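Local atomic coordinates of 2,5-dihydroxypyridine 5,6-dioxygenase (Pseudomonas putida KT2440, PDB entry 7CUP), a protein that catalyses the iron-dependent opening of the 2,5-dihydroxypyridine ring by dioxygen between carbons 5 and 6, giving N-formylmaleamate in aerobic nicotinate degradation. Residues A[292-303]-A[317-328]; A[191-199]-A[263-271]. All coordinates share one frame; numbering follows the deposited sequence.

Contact 1: A[292-303]-A[317-328]; sequences ARAFYGNFLFST and CHLDIPLRNCDI. With FE (Fe (III) ion), chain G.
Ser302 and Asp320, a non-hydrogen-bonded antiparallel pair, grip one iron from adjacent strands: Ser302 OG lies 2.3 Å from the metal, and Asp320 OD1 binds beside it. His318, two residues before Asp320, adds NE2 at 2.2 Å; two waters and His265 complete six ligands. With OG anti to the backbone N (chi1 179°), the serine also donates to Leu319 O at 2.8 Å, a carbonyl that takes Thr303 N as well. The second carboxylate oxygen does not bind the metal: Arg293 NE meets Asp320 OD2 on its anti side at 2.8 Å, the guanidinium plane turned 83° from the carboxylate, and water 3 donates to the same oxygen. The carbonyl of Thr73 accepts from His318 ND1 in the second shell; one layer out, that of Met288 takes Arg293 NH1; both help orient the groups. Two histidines and one carboxylate, the usual protein ligands of this non-heme iron class, are joined here by a serine, the histidines trans rather than facial. Farther along these antiparallel strands, Phe301 pairs with Ile321 and Phe299 with Leu323, each through two backbone hydrogen bonds. Ile321 CB sits over one face of the Phe301 ring, 4.0 Å from its centroid, while Leu323 CD1 reaches the Phe299 edge. On the iron-side face Pro322 packs under Ala292 and Phe295, where Asn298 ND2 donates to Arg293 O and ties the turn 295-298 to the helix end.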
loop_
_atom_site.group_PDB
_atom_site.type_symbol
_atom_site.label_atom_id
_atom_site.label_comp_id
_atom_site.label_asym_id
_atom_site.label_seq_id
_atom_site.Cartn_x
_atom_site.Cartn_y
_atom_site.Cartn_z
ATOM N N ALA A 292 24.346 -22.787 -1.452
ATOM C CA ALA A 292 25.505 -23.086 -2.307
ATOM C C ALA A 292 26.774 -22.809 -1.508
ATOM O O ALA A 292 27.721 -23.576 -1.655
ATOM C CB ALA A 292 25.451 -22.260 -3.578
ATOM N N ARG A 293 26.810 -21.742 -0.701
ATOM C CA ARG A 293 28.049 -21.414 0.053
ATOM C C ARG A 293 28.254 -22.422 1.191
ATOM O O ARG A 293 29.422 -22.680 1.538
ATOM C CB ARG A 293 28.035 -19.985 0.599
ATOM C CG ARG A 293 28.018 -18.901 -0.467
ATOM C CD ARG A 293 28.067 -17.524 0.123
ATOM N NE ARG A 293 28.212 -16.567 -0.959
ATOM C CZ ARG A 293 27.229 -16.141 -1.748
ATOM N NH1 ARG A 293 25.989 -16.584 -1.564
ATOM N NH2 ARG A 293 27.487 -15.263 -2.715
ATOM N N ALA A 294 27.185 -22.884 1.838
ATOM C CA ALA A 294 27.271 -23.497 3.182
ATOM C C ALA A 294 27.153 -25.026 3.148
ATOM O O ALA A 294 27.434 -25.612 4.193
ATOM C CB ALA A 294 26.261 -22.905 4.145
ATOM N N PHE A 295 26.735 -25.664 2.065
ATOM C CA PHE A 295 26.326 -27.088 2.142
ATOM C C PHE A 295 27.498 -27.931 2.689
ATOM O O PHE A 295 28.682 -27.709 2.345
ATOM C CB PHE A 295 25.736 -27.579 0.825
ATOM C CG PHE A 295 26.659 -27.718 -0.371
ATOM C CD1 PHE A 295 27.293 -28.920 -0.640
ATOM C CD2 PHE A 295 26.775 -26.703 -1.318
ATOM C CE1 PHE A 295 28.053 -29.082 -1.789
ATOM C CE2 PHE A 295 27.549 -26.866 -2.459
ATOM C CZ PHE A 295 28.202 -28.051 -2.688
ATOM N N TYR A 296 27.160 -28.877 3.556
ATOM C CA TYR A 296 28.092 -29.775 4.278
ATOM C C TYR A 296 29.096 -30.406 3.297
ATOM O O TYR A 296 28.680 -31.100 2.357
ATOM C CB TYR A 296 27.246 -30.828 4.993
ATOM C CG TYR A 296 27.944 -31.675 6.032
ATOM C CD1 TYR A 296 28.187 -31.182 7.304
ATOM C CD2 TYR A 296 28.265 -32.999 5.785
ATOM C CE1 TYR A 296 28.767 -31.966 8.294
ATOM C CE2 TYR A 296 28.832 -33.801 6.767
ATOM C CZ TYR A 296 29.095 -33.280 8.021
ATOM O OH TYR A 296 29.669 -34.036 8.995
ATOM N N GLY A 297 30.392 -30.162 3.478
ATOM C CA GLY A 297 31.442 -30.876 2.720
ATOM C C GLY A 297 31.821 -30.210 1.406
ATOM O O GLY A 297 32.644 -30.768 0.682
ATOM N N ASN A 298 31.303 -29.025 1.098
ATOM C CA ASN A 298 31.750 -28.288 -0.105
ATOM C C ASN A 298 33.176 -27.785 0.167
ATOM O O ASN A 298 33.596 -27.714 1.333
ATOM C CB ASN A 298 30.726 -27.204 -0.530
ATOM C CG ASN A 298 30.725 -25.924 0.295
ATOM O OD1 ASN A 298 31.637 -25.663 1.079
ATOM N ND2 ASN A 298 29.709 -25.088 0.107
ATOM N N PHE A 299 33.900 -27.460 -0.892
ATOM C CA PHE A 299 35.067 -26.551 -0.857
ATOM C C PHE A 299 34.609 -25.243 -1.490
ATOM O O PHE A 299 34.125 -25.264 -2.629
ATOM C CB PHE A 299 36.268 -27.117 -1.611
ATOM C CG PHE A 299 37.407 -26.144 -1.710
ATOM C CD1 PHE A 299 38.072 -25.729 -0.574
ATOM C CD2 PHE A 299 37.774 -25.605 -2.918
ATOM C CE1 PHE A 299 39.100 -24.799 -0.653
ATOM C CE2 PHE A 299 38.822 -24.708 -3.008
ATOM C CZ PHE A 299 39.471 -24.288 -1.869
ATOM N N LEU A 300 34.735 -24.149 -0.757
ATOM C CA LEU A 300 34.310 -22.817 -1.227
ATOM C C LEU A 300 35.553 -21.971 -1.352
ATOM O O LEU A 300 36.215 -21.745 -0.322
ATOM C CB LEU A 300 33.338 -22.198 -0.218
ATOM C CG LEU A 300 32.820 -20.812 -0.587
ATOM C CD1 LEU A 300 32.012 -20.853 -1.885
ATOM C CD2 LEU A 300 31.981 -20.242 0.552
ATOM N N PHE A 301 35.820 -21.489 -2.551
ATOM C CA PHE A 301 36.827 -20.429 -2.740
ATOM C C PHE A 301 36.152 -19.212 -3.349
ATOM O O PHE A 301 35.038 -19.322 -3.884
ATOM C CB PHE A 301 38.012 -20.896 -3.584
ATOM C CG PHE A 301 37.726 -21.221 -5.019
ATOM C CD1 PHE A 301 37.095 -22.405 -5.360
ATOM C CD2 PHE A 301 38.116 -20.356 -6.029
ATOM C CE1 PHE A 301 36.847 -22.711 -6.688
ATOM C CE2 PHE A 301 37.873 -20.670 -7.357
ATOM C CZ PHE A 301 37.243 -21.848 -7.679
ATOM N N SER A 302 36.870 -18.104 -3.280
ATOM C CA SER A 302 36.400 -16.789 -3.732
ATOM C C SER A 302 37.515 -16.094 -4.523
ATOM O O SER A 302 38.691 -16.527 -4.421
ATOM C CB SER A 302 35.932 -15.981 -2.548
ATOM O OG SER A 302 35.503 -14.706 -2.995
ATOM N N THR A 303 37.138 -15.059 -5.275
ATOM C CA THR A 303 38.052 -14.260 -6.121
ATOM C C THR A 303 37.839 -12.775 -5.831
ATOM O O THR A 303 36.736 -12.406 -5.372
ATOM C CB THR A 303 37.842 -14.567 -7.603
ATOM O OG1 THR A 303 36.591 -14.011 -8.021
ATOM C CG2 THR A 303 37.910 -16.051 -7.891
ATOM N N CYS A 317 34.920 -6.762 -8.377
ATOM C CA CYS A 317 34.515 -8.069 -8.960
ATOM C C CYS A 317 34.726 -9.201 -7.943
ATOM O O CYS A 317 35.868 -9.475 -7.574
ATOM C CB CYS A 317 35.282 -8.340 -10.239
ATOM S SG CYS A 317 34.777 -9.869 -11.058
ATOM N N HIS A 318 33.647 -9.871 -7.539
ATOM C CA HIS A 318 33.659 -10.906 -6.482
ATOM C C HIS A 318 32.896 -12.157 -6.937
ATOM O O HIS A 318 31.684 -12.053 -7.260
ATOM C CB HIS A 318 33.069 -10.302 -5.214
ATOM C CG HIS A 318 32.852 -11.327 -4.164
ATOM N ND1 HIS A 318 31.597 -11.714 -3.767
ATOM C CD2 HIS A 318 33.729 -12.090 -3.493
ATOM C CE1 HIS A 318 31.696 -12.662 -2.869
ATOM N NE2 HIS A 318 32.991 -12.901 -2.679
ATOM N N LEU A 319 33.559 -13.316 -6.921
ATOM C CA LEU A 319 32.920 -14.638 -7.182
ATOM C C LEU A 319 33.098 -15.550 -5.971
ATOM O O LEU A 319 34.164 -15.490 -5.331
ATOM C CB LEU A 319 33.536 -15.285 -8.423
ATOM C CG LEU A 319 33.501 -14.435 -9.687
ATOM C CD1 LEU A 319 34.199 -15.178 -10.820
ATOM C CD2 LEU A 319 32.075 -14.064 -10.089
ATOM N N ASP A 320 32.040 -16.289 -5.631
ATOM C CA ASP A 320 32.031 -17.421 -4.674
ATOM C C ASP A 320 31.754 -18.666 -5.489
ATOM O O ASP A 320 30.766 -18.674 -6.274
ATOM C CB ASP A 320 31.011 -17.233 -3.554
ATOM C CG ASP A 320 31.491 -16.242 -2.512
ATOM O OD1 ASP A 320 32.700 -16.066 -2.422
ATOM O OD2 ASP A 320 30.651 -15.631 -1.840
ATOM N N ILE A 321 32.598 -19.675 -5.315
ATOM C CA ILE A 321 32.560 -20.912 -6.139
ATOM C C ILE A 321 32.701 -22.116 -5.220
ATOM O O ILE A 321 33.804 -22.414 -4.775
ATOM C CB ILE A 321 33.666 -20.883 -7.203
ATOM C CG1 ILE A 321 33.530 -19.651 -8.092
ATOM C CG2 ILE A 321 33.651 -22.182 -7.985
ATOM C CD1 ILE A 321 34.675 -19.446 -9.074
ATOM N N PRO A 322 31.600 -22.836 -4.925
ATOM C CA PRO A 322 31.654 -24.108 -4.208
ATOM C C PRO A 322 31.855 -25.312 -5.139
ATOM O O PRO A 322 31.234 -25.381 -6.171
ATOM C CB PRO A 322 30.283 -24.226 -3.532
ATOM C CG PRO A 322 29.360 -23.319 -4.345
ATOM C CD PRO A 322 30.216 -22.426 -5.209
ATOM N N LEU A 323 32.702 -26.253 -4.726
ATOM C CA LEU A 323 32.965 -27.509 -5.469
ATOM C C LEU A 323 32.500 -28.686 -4.624
ATOM O O LEU A 323 32.697 -28.649 -3.384
ATOM C CB LEU A 323 34.459 -27.604 -5.777
ATOM C CG LEU A 323 35.058 -26.385 -6.442
ATOM C CD1 LEU A 323 36.554 -26.568 -6.578
ATOM C CD2 LEU A 323 34.409 -26.132 -7.799
ATOM N N ARG A 324 31.901 -29.681 -5.279
ATOM C CA ARG A 324 31.471 -30.961 -4.676
ATOM C C ARG A 324 32.585 -32.005 -4.786
ATOM O O ARG A 324 33.464 -31.838 -5.643
ATOM C CB ARG A 324 30.333 -31.583 -5.484
ATOM C CG ARG A 324 28.957 -31.110 -5.086
ATOM C CD ARG A 324 28.146 -30.921 -6.336
ATOM N NE ARG A 324 27.907 -32.088 -7.179
ATOM C CZ ARG A 324 28.401 -32.285 -8.409
ATOM N NH1 ARG A 324 29.279 -31.455 -8.990
ATOM N NH2 ARG A 324 28.001 -33.359 -9.050
ATOM N N ASN A 325 32.475 -33.081 -4.000
ATOM C CA ASN A 325 33.209 -34.362 -4.209
ATOM C C ASN A 325 34.699 -34.183 -3.955
ATOM O O ASN A 325 35.459 -35.039 -4.413
ATOM C CB ASN A 325 33.065 -34.893 -5.636
ATOM C CG ASN A 325 31.619 -35.076 -6.020
ATOM O OD1 ASN A 325 30.812 -35.370 -5.152
ATOM N ND2 ASN A 325 31.290 -34.880 -7.295
ATOM N N CYS A 326 35.086 -33.144 -3.211
ATOM C CA CYS A 326 36.495 -32.726 -3.061
ATOM C C CYS A 326 37.073 -33.431 -1.839
ATOM O O CYS A 326 36.307 -33.749 -0.899
ATOM C CB CYS A 326 36.664 -31.216 -2.927
ATOM S SG CYS A 326 36.595 -30.313 -4.498
ATOM N N ASP A 327 38.370 -33.716 -1.907
ATOM C CA ASP A 327 39.198 -34.080 -0.740
ATOM C C ASP A 327 39.885 -32.793 -0.296
ATOM O O ASP A 327 40.498 -32.120 -1.144
ATOM C CB ASP A 327 40.181 -35.202 -1.090
ATOM C CG ASP A 327 39.551 -36.502 -1.560
ATOM O OD1 ASP A 327 38.384 -36.777 -1.223
ATOM O OD2 ASP A 327 40.246 -37.233 -2.266
ATOM N N ILE A 328 39.755 -32.452 0.983
ATOM C CA ILE A 328 40.356 -31.211 1.548
ATOM C C ILE A 328 41.284 -31.615 2.689
ATOM O O ILE A 328 40.802 -32.319 3.646
ATOM C CB ILE A 328 39.288 -30.217 2.040
ATOM C CG1 ILE A 328 38.162 -30.013 1.021
ATOM C CG2 ILE A 328 39.962 -28.908 2.418
ATOM C CD1 ILE A 328 36.999 -29.201 1.562
HETATM FE FE FE G . 33.901 -14.411 -1.370
HETATM O O HOH W 1 33.765 -30.859 -1.910
HETATM O O HOH W 2 36.716 -11.540 -8.946
HETATM O O HOH W 3 32.080 -14.011 0.003
HETATM O O HOH W 4 35.192 -12.496 -0.933
#

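Contact 2: A[191-199]-A[263-271]; sequences PSGFLFTWP and ISHIGWGLQ. With FE (Fe (III) ion), chain G.
Strands 194-197 and 263-269 run antiparallel, their axes 4.3 Å apart at closest approach and 143° between their directions. Thr197 and Ile266 form a hydrogen-bonded pair, Thr197 N to Ile266 O and Ile266 N to Thr197 O, both 2.9 Å; at Leu195 and Trp268 the bond from Leu195 N is weak. Between them the CA atoms of Phe196 and Gly267 approach to 3.8 Å, and a CB on Gly267 would collide with Leu195 O. His265, an iron ligand through NE2, touches two aromatics: its CB lies over one face of the five-membered ring of Trp198, and its imidazole meets the Phe196 ring obliquely, planes at 45°. On the other face of the sheet Leu195 CD2 is centred over the Trp268 six-membered ring, 3.8 Å from the centroid. Gln271 NE2 donates almost straight to Ser192 O at 2.9 Å and also binds Asp138; an alanine here would probably leave that carbonyl and carboxylate without this donor and the segment 191-193 less firmly held. Gly193 and Phe194 both face Glu177 in a G1 beta bulge, joining strand 175-177 to the sheet. Helix 136-151 covers Leu195, Thr197 and Leu270, whereas helix 290-294 meets Phe194 and Gln271.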
loop_
_atom_site.group_PDB
_atom_site.type_symbol
_atom_site.label_atom_id
_atom_site.label_comp_id
_atom_site.label_asym_id
_atom_site.label_seq_id
_atom_site.Cartn_x
_atom_site.Cartn_y
_atom_site.Cartn_z
ATOM N N PRO A 191 21.148 -17.163 7.283
ATOM C CA PRO A 191 21.770 -18.423 7.698
ATOM C C PRO A 191 23.208 -18.655 7.213
ATOM O O PRO A 191 23.631 -18.000 6.263
ATOM C CB PRO A 191 20.913 -19.419 6.923
ATOM C CG PRO A 191 20.739 -18.739 5.576
ATOM C CD PRO A 191 20.748 -17.255 5.874
ATOM N N SER A 192 23.927 -19.594 7.844
ATOM C CA SER A 192 25.313 -19.961 7.462
ATOM C C SER A 192 25.667 -21.308 8.101
ATOM O O SER A 192 24.812 -22.213 8.068
ATOM C CB SER A 192 26.291 -18.843 7.778
ATOM O OG SER A 192 26.302 -18.498 9.165
ATOM N N GLY A 193 26.890 -21.459 8.626
ATOM C CA GLY A 193 27.400 -22.775 9.053
ATOM C C GLY A 193 28.607 -23.201 8.237
ATOM O O GLY A 193 28.556 -24.287 7.666
ATOM N N PHE A 194 29.671 -22.391 8.192
ATOM C CA PHE A 194 30.926 -22.706 7.458
ATOM C C PHE A 194 32.071 -21.823 7.961
ATOM O O PHE A 194 31.892 -20.988 8.885
ATOM C CB PHE A 194 30.701 -22.571 5.947
ATOM C CG PHE A 194 30.333 -21.193 5.460
ATOM C CD1 PHE A 194 29.029 -20.714 5.584
ATOM C CD2 PHE A 194 31.267 -20.397 4.812
ATOM C CE1 PHE A 194 28.693 -19.446 5.116
ATOM C CE2 PHE A 194 30.917 -19.141 4.314
ATOM C CZ PHE A 194 29.634 -18.663 4.485
ATOM N N LEU A 195 33.245 -21.996 7.364
ATOM C CA LEU A 195 34.471 -21.300 7.805
ATOM C C LEU A 195 35.454 -21.231 6.633
ATOM O O LEU A 195 35.316 -22.013 5.671
ATOM C CB LEU A 195 35.039 -22.001 9.052
ATOM C CG LEU A 195 35.988 -23.192 8.830
ATOM C CD1 LEU A 195 36.787 -23.498 10.097
ATOM C CD2 LEU A 195 35.202 -24.418 8.394
ATOM N N PHE A 196 36.389 -20.288 6.711
ATOM C CA PHE A 196 37.365 -19.999 5.646
ATOM C C PHE A 196 38.550 -19.207 6.219
ATOM O O PHE A 196 38.433 -18.650 7.329
ATOM C CB PHE A 196 36.672 -19.222 4.525
ATOM C CG PHE A 196 35.875 -18.031 5.000
ATOM C CD1 PHE A 196 36.466 -16.781 5.117
ATOM C CD2 PHE A 196 34.536 -18.163 5.323
ATOM C CE1 PHE A 196 35.732 -15.686 5.544
ATOM C CE2 PHE A 196 33.802 -17.069 5.758
ATOM C CZ PHE A 196 34.401 -15.835 5.884
ATOM N N THR A 197 39.664 -19.224 5.485
ATOM C CA THR A 197 40.826 -18.312 5.623
ATOM C C THR A 197 41.125 -17.678 4.275
ATOM O O THR A 197 40.288 -17.788 3.362
ATOM C CB THR A 197 42.155 -18.992 6.002
ATOM O OG1 THR A 197 41.993 -20.348 6.416
ATOM C CG2 THR A 197 42.880 -18.188 7.051
ATOM N N TRP A 198 42.298 -17.051 4.182
ATOM C CA TRP A 198 42.912 -16.566 2.933
ATOM C C TRP A 198 44.252 -17.271 2.787
ATOM O O TRP A 198 44.888 -17.592 3.783
ATOM C CB TRP A 198 43.044 -15.039 2.992
ATOM C CG TRP A 198 41.723 -14.340 3.025
ATOM C CD1 TRP A 198 41.168 -13.600 2.021
ATOM C CD2 TRP A 198 40.803 -14.279 4.128
ATOM N NE1 TRP A 198 39.956 -13.114 2.414
ATOM C CE2 TRP A 198 39.705 -13.510 3.698
ATOM C CE3 TRP A 198 40.821 -14.760 5.444
ATOM C CZ2 TRP A 198 38.633 -13.213 4.533
ATOM C CZ3 TRP A 198 39.756 -14.482 6.269
ATOM C CH2 TRP A 198 38.672 -13.726 5.811
ATOM N N PRO A 199 44.700 -17.580 1.560
ATOM C CA PRO A 199 46.065 -18.068 1.363
ATOM C C PRO A 199 47.068 -16.938 1.655
ATOM O O PRO A 199 46.721 -15.755 1.499
ATOM C CB PRO A 199 46.114 -18.443 -0.122
ATOM C CG PRO A 199 45.036 -17.571 -0.773
ATOM C CD PRO A 199 43.979 -17.363 0.296
ATOM N N ILE A 263 42.887 -15.084 -5.832
ATOM C CA ILE A 263 42.161 -15.993 -4.921
ATOM C C ILE A 263 42.039 -15.319 -3.560
ATOM O O ILE A 263 43.062 -14.832 -3.004
ATOM C CB ILE A 263 42.817 -17.365 -4.824
ATOM C CG1 ILE A 263 42.956 -18.015 -6.202
ATOM C CG2 ILE A 263 42.035 -18.245 -3.872
ATOM C CD1 ILE A 263 41.634 -18.258 -6.944
ATOM N N SER A 264 40.803 -15.264 -3.063
ATOM C CA SER A 264 40.441 -14.681 -1.751
ATOM C C SER A 264 40.221 -15.828 -0.767
ATOM O O SER A 264 41.168 -16.562 -0.494
ATOM C CB SER A 264 39.253 -13.757 -1.885
ATOM O OG SER A 264 39.704 -12.460 -2.257
ATOM N N HIS A 265 39.022 -15.994 -0.223
ATOM C CA HIS A 265 38.830 -16.911 0.919
ATOM C C HIS A 265 38.701 -18.338 0.393
ATOM O O HIS A 265 38.325 -18.529 -0.786
ATOM C CB HIS A 265 37.707 -16.420 1.843
ATOM C CG HIS A 265 36.363 -16.342 1.220
ATOM N ND1 HIS A 265 35.548 -17.449 1.096
ATOM C CD2 HIS A 265 35.682 -15.293 0.716
ATOM C CE1 HIS A 265 34.413 -17.094 0.522
ATOM N NE2 HIS A 265 34.479 -15.777 0.275
ATOM N N ILE A 266 39.067 -19.299 1.236
ATOM C CA ILE A 266 39.115 -20.746 0.909
ATOM C C ILE A 266 38.658 -21.432 2.176
ATOM O O ILE A 266 39.062 -20.973 3.243
ATOM C CB ILE A 266 40.540 -21.143 0.458
ATOM C CG1 ILE A 266 41.609 -20.675 1.444
ATOM C CG2 ILE A 266 40.834 -20.595 -0.921
ATOM C CD1 ILE A 266 42.985 -21.250 1.160
ATOM N N GLY A 267 37.777 -22.408 2.087
ATOM C CA GLY A 267 37.221 -23.005 3.305
ATOM C C GLY A 267 36.302 -24.144 2.964
ATOM O O GLY A 267 36.315 -24.585 1.812
ATOM N N TRP A 268 35.519 -24.608 3.923
ATOM C CA TRP A 268 34.597 -25.738 3.678
ATOM C C TRP A 268 33.302 -25.550 4.467
ATOM O O TRP A 268 33.287 -24.757 5.415
ATOM C CB TRP A 268 35.305 -27.078 3.928
ATOM C CG TRP A 268 35.645 -27.423 5.343
ATOM C CD1 TRP A 268 34.926 -28.226 6.170
ATOM C CD2 TRP A 268 36.806 -27.021 6.094
ATOM N NE1 TRP A 268 35.533 -28.321 7.392
ATOM C CE2 TRP A 268 36.699 -27.615 7.367
ATOM C CE3 TRP A 268 37.922 -26.234 5.812
ATOM C CZ2 TRP A 268 37.669 -27.461 8.358
ATOM C CZ3 TRP A 268 38.865 -26.046 6.801
ATOM C CH2 TRP A 268 38.741 -26.659 8.051
ATOM N N GLY A 269 32.261 -26.242 4.021
ATOM C CA GLY A 269 30.886 -26.068 4.491
ATOM C C GLY A 269 30.569 -27.066 5.553
ATOM O O GLY A 269 31.028 -28.220 5.413
ATOM N N LEU A 270 29.809 -26.647 6.562
ATOM C CA LEU A 270 29.451 -27.483 7.735
ATOM C C LEU A 270 27.951 -27.414 7.985
ATOM O O LEU A 270 27.530 -27.752 9.110
ATOM C CB LEU A 270 30.262 -26.997 8.941
ATOM C CG LEU A 270 31.747 -27.394 8.918
ATOM C CD1 LEU A 270 32.519 -26.710 10.031
ATOM C CD2 LEU A 270 31.925 -28.901 9.003
ATOM N N GLN A 271 27.159 -27.055 6.971
ATOM C CA GLN A 271 25.685 -26.877 7.125
ATOM C C GLN A 271 24.912 -27.990 6.405
ATOM O O GLN A 271 24.580 -27.896 5.226
ATOM C CB GLN A 271 25.276 -25.475 6.639
ATOM C CG GLN A 271 23.829 -25.118 6.927
ATOM C CD GLN A 271 23.388 -25.467 8.326
ATOM O OE1 GLN A 271 22.878 -26.553 8.587
ATOM N NE2 GLN A 271 23.530 -24.500 9.219
HETATM FE FE FE G . 33.901 -14.411 -1.370
HETATM O O HOH W 4 35.192 -12.496 -0.933
HETATM O O HOH W 3 32.080 -14.011 0.003
#

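How the contacts relate
Both contacts are buried and belong to one antiparallel sheet: contact 2 pairs 194-197 with 263-269, contact 1 pairs 299-303 with 319-323, and strand 263-269 is the neighbour of 299-303. Backbone bonds from Ser302 O to Ser264 N and from Gly297 N to Gly269 O stitch them together. The iron spans both, taking three protein ligands from contact 1 and one from contact 2, with waters 3 and 4 common to them. Contact 1, at the sheet's outermost strand within the chain, is the more polar, with a salt bridge and a link through Arg324 to Glu246 of the second subunit. Contact 2, nearer the chain's centre, relies more on aromatic rings and close-set glycines.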